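Long-range contacts in stromal cell-derived factor 2-like protein (Arabidopsis thaliana, PDB 3MAL), which takes part in protein quality control and the unfolded protein response of the endoplasmic reticulum, in a complex with ERDJ3B and BIP1: residues H156-K161 and E171-R176; M27-K32 and D181-A186; W64-V69 and I86-M91. One frame throughout, in Å; residues are numbered along the deposited sequence.

Contact 1 of 3, residues H156-K161 and E171-R176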
loop_
_atom_site.group_PDB
_atom_site.type_symbol
_atom_site.label_atom_id
_atom_site.label_comp_id
_atom_site.label_asym_id
_atom_site.label_seq_id
_atom_site.Cartn_x
_atom_site.Cartn_y
_atom_site.Cartn_z
ATOM N N HIS A 156 3.860 -0.710 -7.199
ATOM C CA HIS A 156 4.391 0.061 -8.315
ATOM C C HIS A 156 3.332 1.035 -8.816
ATOM O O HIS A 156 2.152 0.716 -8.789
ATOM C CB HIS A 156 4.743 -0.916 -9.453
ATOM C CG HIS A 156 5.634 -0.333 -10.500
ATOM N ND1 HIS A 156 5.145 0.291 -11.630
ATOM C CD2 HIS A 156 6.981 -0.305 -10.604
ATOM C CE1 HIS A 156 6.155 0.693 -12.380
ATOM N NE2 HIS A 156 7.278 0.331 -11.785
ATOM N N SER A 157 3.754 2.235 -9.228
ATOM C CA SER A 157 2.902 3.093 -10.030
ATOM C C SER A 157 3.709 3.786 -11.134
ATOM O O SER A 157 4.924 3.565 -11.287
ATOM C CB SER A 157 2.146 4.117 -9.161
ATOM O OG SER A 157 0.964 4.562 -9.823
ATOM N N HIS A 158 3.012 4.606 -11.917
ATOM C CA HIS A 158 3.583 5.255 -13.109
ATOM C C HIS A 158 2.552 6.197 -13.725
ATOM O O HIS A 158 1.375 6.164 -13.378
ATOM C CB HIS A 158 4.046 4.255 -14.186
ATOM C CG HIS A 158 3.180 3.030 -14.328
ATOM N ND1 HIS A 158 3.669 1.833 -14.815
ATOM C CD2 HIS A 158 1.876 2.806 -14.036
ATOM C CE1 HIS A 158 2.705 0.927 -14.824
ATOM N NE2 HIS A 158 1.600 1.494 -14.361
ATOM N N ASP A 159 3.009 7.008 -14.662
ATOM C CA ASP A 159 2.170 7.970 -15.358
ATOM C C ASP A 159 1.355 7.236 -16.442
ATOM O O ASP A 159 1.505 7.503 -17.636
ATOM C CB ASP A 159 3.082 9.030 -15.981
ATOM C CG ASP A 159 2.323 10.186 -16.577
ATOM O OD1 ASP A 159 1.187 10.456 -16.150
ATOM O OD2 ASP A 159 2.873 10.813 -17.498
ATOM N N LYS A 160 0.521 6.295 -16.001
ATOM C CA LYS A 160 -0.420 5.564 -16.857
ATOM C C LYS A 160 -1.772 5.699 -16.187
ATOM O O LYS A 160 -1.954 5.207 -15.077
ATOM C CB LYS A 160 -0.002 4.092 -17.009
ATOM C CG LYS A 160 1.377 3.945 -17.670
ATOM C CD LYS A 160 1.609 2.526 -18.176
ATOM C CE LYS A 160 3.046 2.317 -18.676
ATOM N NZ LYS A 160 3.204 2.747 -20.091
ATOM N N LYS A 161 -2.706 6.399 -16.848
ATOM C CA LYS A 161 -3.902 6.881 -16.173
ATOM C C LYS A 161 -5.209 6.352 -16.734
ATOM O O LYS A 161 -5.340 6.153 -17.944
ATOM C CB LYS A 161 -3.964 8.410 -16.218
ATOM C CG LYS A 161 -2.788 9.150 -15.617
ATOM C CD LYS A 161 -3.146 10.625 -15.612
ATOM C CE LYS A 161 -1.968 11.543 -15.850
ATOM N NZ LYS A 161 -1.366 11.996 -14.576
ATOM N N GLU A 171 -2.806 3.959 -12.649
ATOM C CA GLU A 171 -2.725 2.528 -12.354
ATOM C C GLU A 171 -1.743 2.270 -11.217
ATOM O O GLU A 171 -0.645 2.842 -11.179
ATOM C CB GLU A 171 -2.263 1.726 -13.580
ATOM C CG GLU A 171 -2.556 0.221 -13.464
ATOM C CD GLU A 171 -1.756 -0.607 -14.450
ATOM O OE1 GLU A 171 -0.568 -0.309 -14.635
ATOM O OE2 GLU A 171 -2.310 -1.556 -15.029
ATOM N N VAL A 172 -2.144 1.386 -10.308
ATOM C CA VAL A 172 -1.219 0.819 -9.333
ATOM C C VAL A 172 -1.128 -0.671 -9.654
ATOM O O VAL A 172 -2.140 -1.312 -9.966
ATOM C CB VAL A 172 -1.695 1.094 -7.885
ATOM C CG1 VAL A 172 -0.824 0.335 -6.843
ATOM C CG2 VAL A 172 -1.673 2.603 -7.631
ATOM N N CYS A 173 0.090 -1.208 -9.636
ATOM C CA CYS A 173 0.285 -2.625 -9.984
ATOM C C CYS A 173 1.520 -3.152 -9.258
ATOM O O CYS A 173 2.121 -2.431 -8.464
ATOM C CB CYS A 173 0.421 -2.786 -11.501
ATOM S SG CYS A 173 1.851 -1.951 -12.204
ATOM N N GLY A 174 1.857 -4.421 -9.504
ATOM C CA GLY A 174 3.062 -5.044 -8.952
ATOM C C GLY A 174 3.973 -5.464 -10.096
ATOM O O GLY A 174 3.485 -5.991 -11.110
ATOM N N ILE A 175 5.275 -5.165 -9.982
ATOM C CA ILE A 175 6.277 -5.642 -10.968
ATOM C C ILE A 175 7.430 -6.305 -10.256
ATOM O O ILE A 175 7.624 -6.134 -9.041
ATOM C CB ILE A 175 6.826 -4.546 -11.941
ATOM C CG1 ILE A 175 7.874 -3.665 -11.232
ATOM C CG2 ILE A 175 5.661 -3.751 -12.599
ATOM C CD1 ILE A 175 8.654 -2.768 -12.149
ATOM N N ARG A 176 8.217 -7.055 -11.002
ATOM C CA ARG A 176 9.171 -7.928 -10.344
ATOM C C ARG A 176 10.547 -7.337 -10.093
ATOM O O ARG A 176 11.298 -7.886 -9.302
ATOM C CB ARG A 176 9.264 -9.238 -11.103
ATOM C CG ARG A 176 7.885 -9.901 -11.231
ATOM C CD ARG A 176 7.722 -11.103 -10.349
ATOM N NE ARG A 176 6.365 -11.639 -10.428
ATOM C CZ ARG A 176 6.068 -12.939 -10.361
ATOM N NH1 ARG A 176 7.043 -13.847 -10.252
ATOM N NH2 ARG A 176 4.803 -13.340 -10.425
#

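Contact 2 of 3, residues M27-K32 and D181-A186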
loop_
_atom_site.group_PDB
_atom_site.type_symbol
_atom_site.label_atom_id
_atom_site.label_comp_id
_atom_site.label_asym_id
_atom_site.label_seq_id
_atom_site.Cartn_x
_atom_site.Cartn_y
_atom_site.Cartn_z
ATOM N N MET A 27 2.993 7.953 -0.514
ATOM C CA MET A 27 3.222 8.720 -1.713
ATOM C C MET A 27 4.247 8.043 -2.617
ATOM O O MET A 27 5.331 7.655 -2.162
ATOM C CB MET A 27 3.698 10.126 -1.350
ATOM C CG MET A 27 3.826 11.072 -2.549
ATOM S SD MET A 27 4.685 12.625 -2.190
ATOM C CE MET A 27 6.377 12.064 -2.245
ATOM N N HIS A 28 3.881 7.923 -3.895
ATOM C CA HIS A 28 4.762 7.449 -4.970
ATOM C C HIS A 28 5.891 8.460 -5.176
ATOM O O HIS A 28 5.635 9.631 -5.459
ATOM C CB HIS A 28 3.922 7.322 -6.238
ATOM C CG HIS A 28 4.644 6.731 -7.414
ATOM N ND1 HIS A 28 5.175 5.457 -7.413
ATOM C CD2 HIS A 28 4.870 7.228 -8.652
ATOM C CE1 HIS A 28 5.705 5.198 -8.597
ATOM N NE2 HIS A 28 5.550 6.263 -9.361
ATOM N N GLU A 29 7.133 8.046 -5.001
ATOM C CA GLU A 29 8.202 9.066 -5.076
ATOM C C GLU A 29 8.296 9.836 -6.393
ATOM O O GLU A 29 8.489 11.040 -6.383
ATOM C CB GLU A 29 9.565 8.498 -4.746
ATOM C CG GLU A 29 10.634 9.607 -4.712
ATOM C CD GLU A 29 11.998 9.071 -4.318
ATOM O OE1 GLU A 29 12.453 8.072 -4.926
ATOM O OE2 GLU A 29 12.638 9.659 -3.407
ATOM N N LYS A 30 8.188 9.135 -7.516
ATOM C CA LYS A 30 8.361 9.712 -8.833
ATOM C C LYS A 30 7.215 10.649 -9.225
ATOM O O LYS A 30 7.451 11.773 -9.658
ATOM C CB LYS A 30 8.451 8.553 -9.829
ATOM C CG LYS A 30 9.271 8.816 -11.061
ATOM C CD LYS A 30 10.736 8.955 -10.726
ATOM C CE LYS A 30 11.532 9.101 -12.019
ATOM N NZ LYS A 30 12.973 9.470 -11.757
ATOM N N THR A 31 5.969 10.204 -9.087
ATOM C CA THR A 31 4.848 11.014 -9.545
ATOM C C THR A 31 4.179 11.859 -8.451
ATOM O O THR A 31 3.401 12.773 -8.754
ATOM C CB THR A 31 3.744 10.128 -10.146
ATOM O OG1 THR A 31 3.213 9.298 -9.109
ATOM C CG2 THR A 31 4.285 9.270 -11.286
ATOM N N LYS A 32 4.454 11.535 -7.183
ATOM C CA LYS A 32 3.826 12.222 -6.047
ATOM C C LYS A 32 2.338 11.858 -5.820
ATOM O O LYS A 32 1.704 12.411 -4.931
ATOM C CB LYS A 32 4.008 13.754 -6.125
ATOM C CG LYS A 32 5.445 14.235 -6.489
ATOM C CD LYS A 32 6.496 13.692 -5.523
ATOM C CE LYS A 32 7.905 14.172 -5.950
ATOM N NZ LYS A 32 8.987 13.496 -5.164
ATOM N N ASP A 181 10.208 3.796 -10.135
ATOM C CA ASP A 181 8.738 3.845 -10.013
ATOM C C ASP A 181 8.164 2.854 -9.002
ATOM O O ASP A 181 6.940 2.703 -8.918
ATOM C CB ASP A 181 8.063 3.592 -11.374
ATOM C CG ASP A 181 8.131 4.792 -12.314
ATOM O OD1 ASP A 181 8.100 5.949 -11.860
ATOM O OD2 ASP A 181 8.198 4.565 -13.538
ATOM N N ASN A 182 9.006 2.150 -8.241
ATOM C CA ASN A 182 8.463 1.426 -7.076
ATOM C C ASN A 182 9.036 1.861 -5.721
ATOM O O ASN A 182 9.027 1.109 -4.757
ATOM C CB ASN A 182 8.363 -0.117 -7.266
ATOM C CG ASN A 182 9.589 -0.741 -7.893
ATOM O OD1 ASN A 182 10.688 -0.689 -7.328
ATOM N ND2 ASN A 182 9.395 -1.405 -9.049
ATOM N N ILE A 183 9.532 3.089 -5.667
ATOM C CA ILE A 183 9.880 3.658 -4.382
ATOM C C ILE A 183 8.724 4.518 -3.870
ATOM O O ILE A 183 8.055 5.253 -4.626
ATOM C CB ILE A 183 11.247 4.386 -4.396
ATOM C CG1 ILE A 183 11.651 4.811 -2.975
ATOM C CG2 ILE A 183 11.243 5.540 -5.373
ATOM C CD1 ILE A 183 11.082 6.141 -2.523
ATOM N N TRP A 184 8.443 4.357 -2.583
ATOM C CA TRP A 184 7.353 5.071 -1.923
ATOM C C TRP A 184 7.860 5.762 -0.652
ATOM O O TRP A 184 8.920 5.421 -0.127
ATOM C CB TRP A 184 6.222 4.091 -1.556
ATOM C CG TRP A 184 5.573 3.438 -2.762
ATOM C CD1 TRP A 184 6.054 2.381 -3.485
ATOM C CD2 TRP A 184 4.325 3.806 -3.377
ATOM N NE1 TRP A 184 5.184 2.069 -4.508
ATOM C CE2 TRP A 184 4.119 2.926 -4.466
ATOM C CE3 TRP A 184 3.373 4.793 -3.120
ATOM C CZ2 TRP A 184 2.986 3.005 -5.294
ATOM C CZ3 TRP A 184 2.243 4.875 -3.939
ATOM C CH2 TRP A 184 2.060 3.979 -5.008
ATOM N N LEU A 185 7.067 6.712 -0.165
ATOM C CA LEU A 185 7.348 7.477 1.054
ATOM C C LEU A 185 6.054 7.582 1.898
ATOM O O LEU A 185 4.992 7.970 1.384
ATOM C CB LEU A 185 7.838 8.888 0.680
ATOM C CG LEU A 185 9.000 8.953 -0.339
ATOM C CD1 LEU A 185 8.826 10.045 -1.377
ATOM C CD2 LEU A 185 10.322 9.120 0.343
ATOM N N ALA A 186 6.128 7.224 3.170
ATOM C CA ALA A 186 5.003 7.497 4.061
ATOM C C ALA A 186 4.958 8.990 4.377
ATOM O O ALA A 186 5.989 9.614 4.682
ATOM C CB ALA A 186 5.082 6.654 5.348
HETATM O O HOH W 1 8.384 6.188 -7.271
#

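Contact 3 of 3, residues W64-V69 and I86-M91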
loop_
_atom_site.group_PDB
_atom_site.type_symbol
_atom_site.label_atom_id
_atom_site.label_comp_id
_atom_site.label_asym_id
_atom_site.label_seq_id
_atom_site.Cartn_x
_atom_site.Cartn_y
_atom_site.Cartn_z
ATOM N N TRP A 64 -4.533 4.779 5.131
ATOM C CA TRP A 64 -4.307 3.350 5.362
ATOM C C TRP A 64 -3.842 3.169 6.821
ATOM O O TRP A 64 -3.048 3.974 7.317
ATOM C CB TRP A 64 -3.222 2.817 4.391
ATOM C CG TRP A 64 -3.592 3.020 2.952
ATOM C CD1 TRP A 64 -3.392 4.165 2.193
ATOM C CD2 TRP A 64 -4.263 2.081 2.099
ATOM N NE1 TRP A 64 -3.903 3.978 0.926
ATOM C CE2 TRP A 64 -4.442 2.709 0.844
ATOM C CE3 TRP A 64 -4.714 0.763 2.270
ATOM C CZ2 TRP A 64 -5.043 2.059 -0.243
ATOM C CZ3 TRP A 64 -5.335 0.113 1.186
ATOM C CH2 TRP A 64 -5.494 0.769 -0.055
ATOM N N ILE A 65 -4.312 2.111 7.482
ATOM C CA ILE A 65 -3.809 1.745 8.820
ATOM C C ILE A 65 -2.708 0.670 8.735
ATOM O O ILE A 65 -2.903 -0.384 8.120
ATOM C CB ILE A 65 -4.949 1.301 9.772
ATOM C CG1 ILE A 65 -6.028 2.383 9.860
ATOM C CG2 ILE A 65 -4.399 1.025 11.174
ATOM C CD1 ILE A 65 -5.444 3.704 10.368
ATOM N N VAL A 66 -1.530 0.935 9.322
ATOM C CA VAL A 66 -0.439 -0.047 9.316
ATOM C C VAL A 66 -0.728 -1.110 10.387
ATOM O O VAL A 66 -0.908 -0.781 11.572
ATOM C CB VAL A 66 0.921 0.604 9.650
ATOM C CG1 VAL A 66 2.065 -0.405 9.499
ATOM C CG2 VAL A 66 1.149 1.848 8.811
ATOM N N LYS A 67 -0.795 -2.372 9.964
ATOM C CA LYS A 67 -1.078 -3.466 10.897
ATOM C C LYS A 67 -0.093 -4.650 10.777
ATOM O O LYS A 67 0.492 -4.883 9.700
ATOM C CB LYS A 67 -2.530 -3.945 10.723
ATOM C CG LYS A 67 -3.568 -2.953 11.254
ATOM C CD LYS A 67 -5.008 -3.529 11.214
ATOM C CE LYS A 67 -5.982 -2.451 11.673
ATOM N NZ LYS A 67 -7.387 -2.933 11.960
ATOM N N PRO A 68 0.101 -5.393 11.889
ATOM C CA PRO A 68 0.886 -6.626 11.840
ATOM C C PRO A 68 0.071 -7.773 11.227
ATOM O O PRO A 68 -1.122 -7.614 10.936
ATOM C CB PRO A 68 1.191 -6.892 13.327
ATOM C CG PRO A 68 0.018 -6.390 14.034
ATOM C CD PRO A 68 -0.428 -5.143 13.246
ATOM N N VAL A 69 0.713 -8.910 10.998
ATOM C CA VAL A 69 -0.035 -10.119 10.652
ATOM C C VAL A 69 -0.583 -10.731 11.967
ATOM O O VAL A 69 0.097 -10.714 13.003
ATOM C CB VAL A 69 0.792 -11.125 9.776
ATOM C CG1 VAL A 69 1.660 -10.378 8.762
ATOM C CG2 VAL A 69 1.638 -12.037 10.612
ATOM N N ILE A 86 3.887 -6.684 6.887
ATOM C CA ILE A 86 2.812 -5.790 7.327
ATOM C C ILE A 86 1.562 -5.937 6.451
ATOM O O ILE A 86 1.591 -6.572 5.368
ATOM C CB ILE A 86 3.233 -4.265 7.350
ATOM C CG1 ILE A 86 3.390 -3.704 5.919
ATOM C CG2 ILE A 86 4.503 -4.037 8.205
ATOM C CD1 ILE A 86 3.629 -2.177 5.859
ATOM N N ARG A 87 0.470 -5.361 6.946
ATOM C CA ARG A 87 -0.782 -5.232 6.202
ATOM C C ARG A 87 -1.126 -3.725 6.203
ATOM O O ARG A 87 -0.770 -2.995 7.146
ATOM C CB ARG A 87 -1.898 -6.057 6.857
ATOM C CG ARG A 87 -1.655 -7.588 6.826
ATOM C CD ARG A 87 -2.836 -8.412 7.379
ATOM N NE ARG A 87 -3.055 -8.157 8.790
ATOM C CZ ARG A 87 -4.157 -8.466 9.466
ATOM N NH1 ARG A 87 -5.187 -9.055 8.872
ATOM N NH2 ARG A 87 -4.237 -8.136 10.741
ATOM N N LEU A 88 -1.779 -3.262 5.139
ATOM C CA LEU A 88 -2.267 -1.897 5.080
ATOM C C LEU A 88 -3.765 -1.968 4.892
ATOM O O LEU A 88 -4.239 -2.458 3.881
ATOM C CB LEU A 88 -1.605 -1.104 3.924
ATOM C CG LEU A 88 -0.121 -0.785 4.125
ATOM C CD1 LEU A 88 0.453 -0.202 2.818
ATOM C CD2 LEU A 88 0.071 0.202 5.296
ATOM N N GLN A 89 -4.515 -1.511 5.893
ATOM C CA GLN A 89 -5.970 -1.600 5.803
ATOM C C GLN A 89 -6.512 -0.226 5.447
ATOM O O GLN A 89 -6.211 0.737 6.119
ATOM C CB GLN A 89 -6.571 -2.099 7.122
ATOM C CG GLN A 89 -8.074 -2.381 7.004
ATOM C CD GLN A 89 -8.685 -2.885 8.312
ATOM O OE1 GLN A 89 -8.241 -2.518 9.411
ATOM N NE2 GLN A 89 -9.722 -3.710 8.193
ATOM N N HIS A 90 -7.318 -0.158 4.394
ATOM C CA HIS A 90 -7.936 1.075 3.924
ATOM C C HIS A 90 -8.918 1.555 4.987
ATOM O O HIS A 90 -9.816 0.808 5.390
ATOM C CB HIS A 90 -8.666 0.806 2.594
ATOM C CG HIS A 90 -9.088 2.044 1.863
ATOM N ND1 HIS A 90 -10.408 2.304 1.543
ATOM C CD2 HIS A 90 -8.369 3.079 1.361
ATOM C CE1 HIS A 90 -10.484 3.450 0.889
ATOM N NE2 HIS A 90 -9.263 3.946 0.772
ATOM N N MET A 91 -8.754 2.794 5.443
ATOM C CA MET A 91 -9.552 3.281 6.561
ATOM C C MET A 91 -11.033 3.370 6.219
ATOM O O MET A 91 -11.886 3.015 7.037
ATOM C CB MET A 91 -9.069 4.643 7.042
ATOM C CG MET A 91 -7.903 4.616 8.015
ATOM S SD MET A 91 -7.646 6.262 8.755
ATOM C CE MET A 91 -8.943 6.346 9.965
#

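Contact 1 of 3, residues H156-K161 and E171-R176
Glu171 reaches across from its strand to His158, and its side chain can be followed outward from the backbone. CB packs against His158 NE2 and against the carbonyl oxygen of Lys160. CG stands anti to the backbone N (chi1 -163°), and the chain runs on extended, which delivers the carboxylate to the imidazole. There OE1 accepts from His158 NE2 at 2.8 Å, met nearly along its C-O axis; ring and carboxylate planes are only 22° apart. This histidine-carboxylate bond is not the acid's sole hold: OE1 also binds Ser107 OG, while OE2 takes Ile106 N and Ser104 OG, so the buried carboxylate is fixed in rotation. Lys160 CD lies over the centre of one face of the His158 ring.

The backbone of Glu171 is gripped as well. Its O accepts from Ser157 OG at 2.7 Å, and its N donates to Lys160 O at 2.9 Å, beyond the corner the chain turns at Asp159. Further along, Cys173 N gives a straight bond to His156 O (2.9 Å), whereas the return bond from His156 N is weak and bent. The His156 ring receives Ile175 CG2 over one face, 4.1 Å from CG2 to the ring centroid, and Ile175 CD1 touches its CD2. His156 ND1 is buried without a polar partner in the model.

Strands 154-161 and 170-175 form this antiparallel hairpin of the third MIR repeat; strand 110-115 pairs with 170-175 as well, where Val172 packs on Val112.

Contact 2 of 3, residues M27-K32 and D181-A186
Met27 and Leu185 form an antiparallel hydrogen-bonded pair, with 2.8 Å both from Met27 N to Leu185 O and from Leu185 N to Met27 O, and His28 and Trp184 follow as a non-hydrogen-bonded pair. Past the strand end Glu29 N still donates to Ile183 O at 3.0 Å, although residues 29-31 have already coiled into helical backbone angles. The same Ile183 O accepts from a water that in turn accepts from Lys30 N, so one carbonyl ties down the start of the turn twice.

Side chains divide between the two faces of the sheet. On one, the His28 ring turns its edge to the face of Trp184, planes at 62° and centroids 5.1 Å apart, while His28 CB sits over the six-membered ring, 4.0 Å from CB to its centroid. Trp184 CG lies beside its own backbone N (chi1 -63°), which brings the indole under the backbone of His28; its NE1 is spent on Leu155 O. On the other face Met27 and Leu185 run side by side, pointing the same way. Met27 bends at its thioether, and CE comes tightly against Leu185 CD1. Glu29 extends across this group: CB and CG meet Leu185 CD1, and the chain continues past Ile183 to a salt bridge with Arg143. Beyond the sheet, at the turn, Asp181 OD1 touches the aliphatic CB and CG of Lys30, whose amine leads away.

By pairing the first strand of the chain, 23-28, with the last, 184-190, the contact closes the six-stranded antiparallel barrel of the beta-trefoil, the fold in which three MIR repeats assemble.

Contact 3 of 3, residues W64-V69 and I86-M91
Trp64 and His90 make the tightly packed end of this antiparallel strand pair. The His90 ring presents its edge to the indole face, with planes at 58°, and its CD2 stands 3.8 Å above the plane, toward the rim. CG of His90 is anti to the backbone N (chi1 -167°), carrying the imidazole over the tryptophan, and Asn61 O and Thr93 OG1 bind its two nitrogens. Trp64 NE1 bonds to Leu35 O. On the same buried face, Leu88 CB meets Trp64 CE3, and Val66 and Leu88 lie side by side, CG2 to CD2 4.0 Å. Ile24 of strand 23-28 packs against both of these aliphatic residues.

The other face is more open and more polar. Lys67 stretches fully extended across to Gln89, where NZ donates to OE1 at 2.7 Å; the amide's NE2 is taken by Arg94 O and Asp118 OD2. Arg87 bends at chi3 (-65°) and grips Pro68 O side-on with two nitrogens, NE at 2.9 Å and NH2 at 3.2 Å, the second nearly in line with the carbonyl. Its NH1 goes to Ser121 OG, and Trp96 makes a cation-pi contact with the guanidinium. At the edge of this face Ile65 lies against the exposed Met91.

Between the faces, paired backbone bonds join Ile65 to Gln89 and Lys67 to Arg87. The chemistry thus splits the strand pair: aromatic and aliphatic packing holds the inner face, while on the outer one the charges of Lys67 and Arg87 are probably stabilised by carbonyl and hydroxyl dipoles, and for Arg87 by the indole of Trp96, with no carboxylate partner across this strand pair; the like charge of Arg94 close to Lys67 NZ probably makes that stabilisation matter more.

Contacts 2 and 3 belong to the same six-stranded barrel, in which strands 23-28 and 64-67 are neighbours, yet they lie on opposite sides of the chain's centre, about 18 Å apart between centres. Contact 1 belongs to the second sheet and sits about 11 Å from contact 2, centre to centre. These two touch: Ser157 N lies 3.2 Å from Asp181 O, a probable hydrogen bond, and the His156 ring packs on Asp181 and Asn182. Contact 2 spans nearly the whole chain, enclosing the other two in sequence. Contacts 1 and 3 do not meet; their nearest atoms are about 8 Å apart. The seam between barrel and second sheet thus runs through contacts 1 and 2.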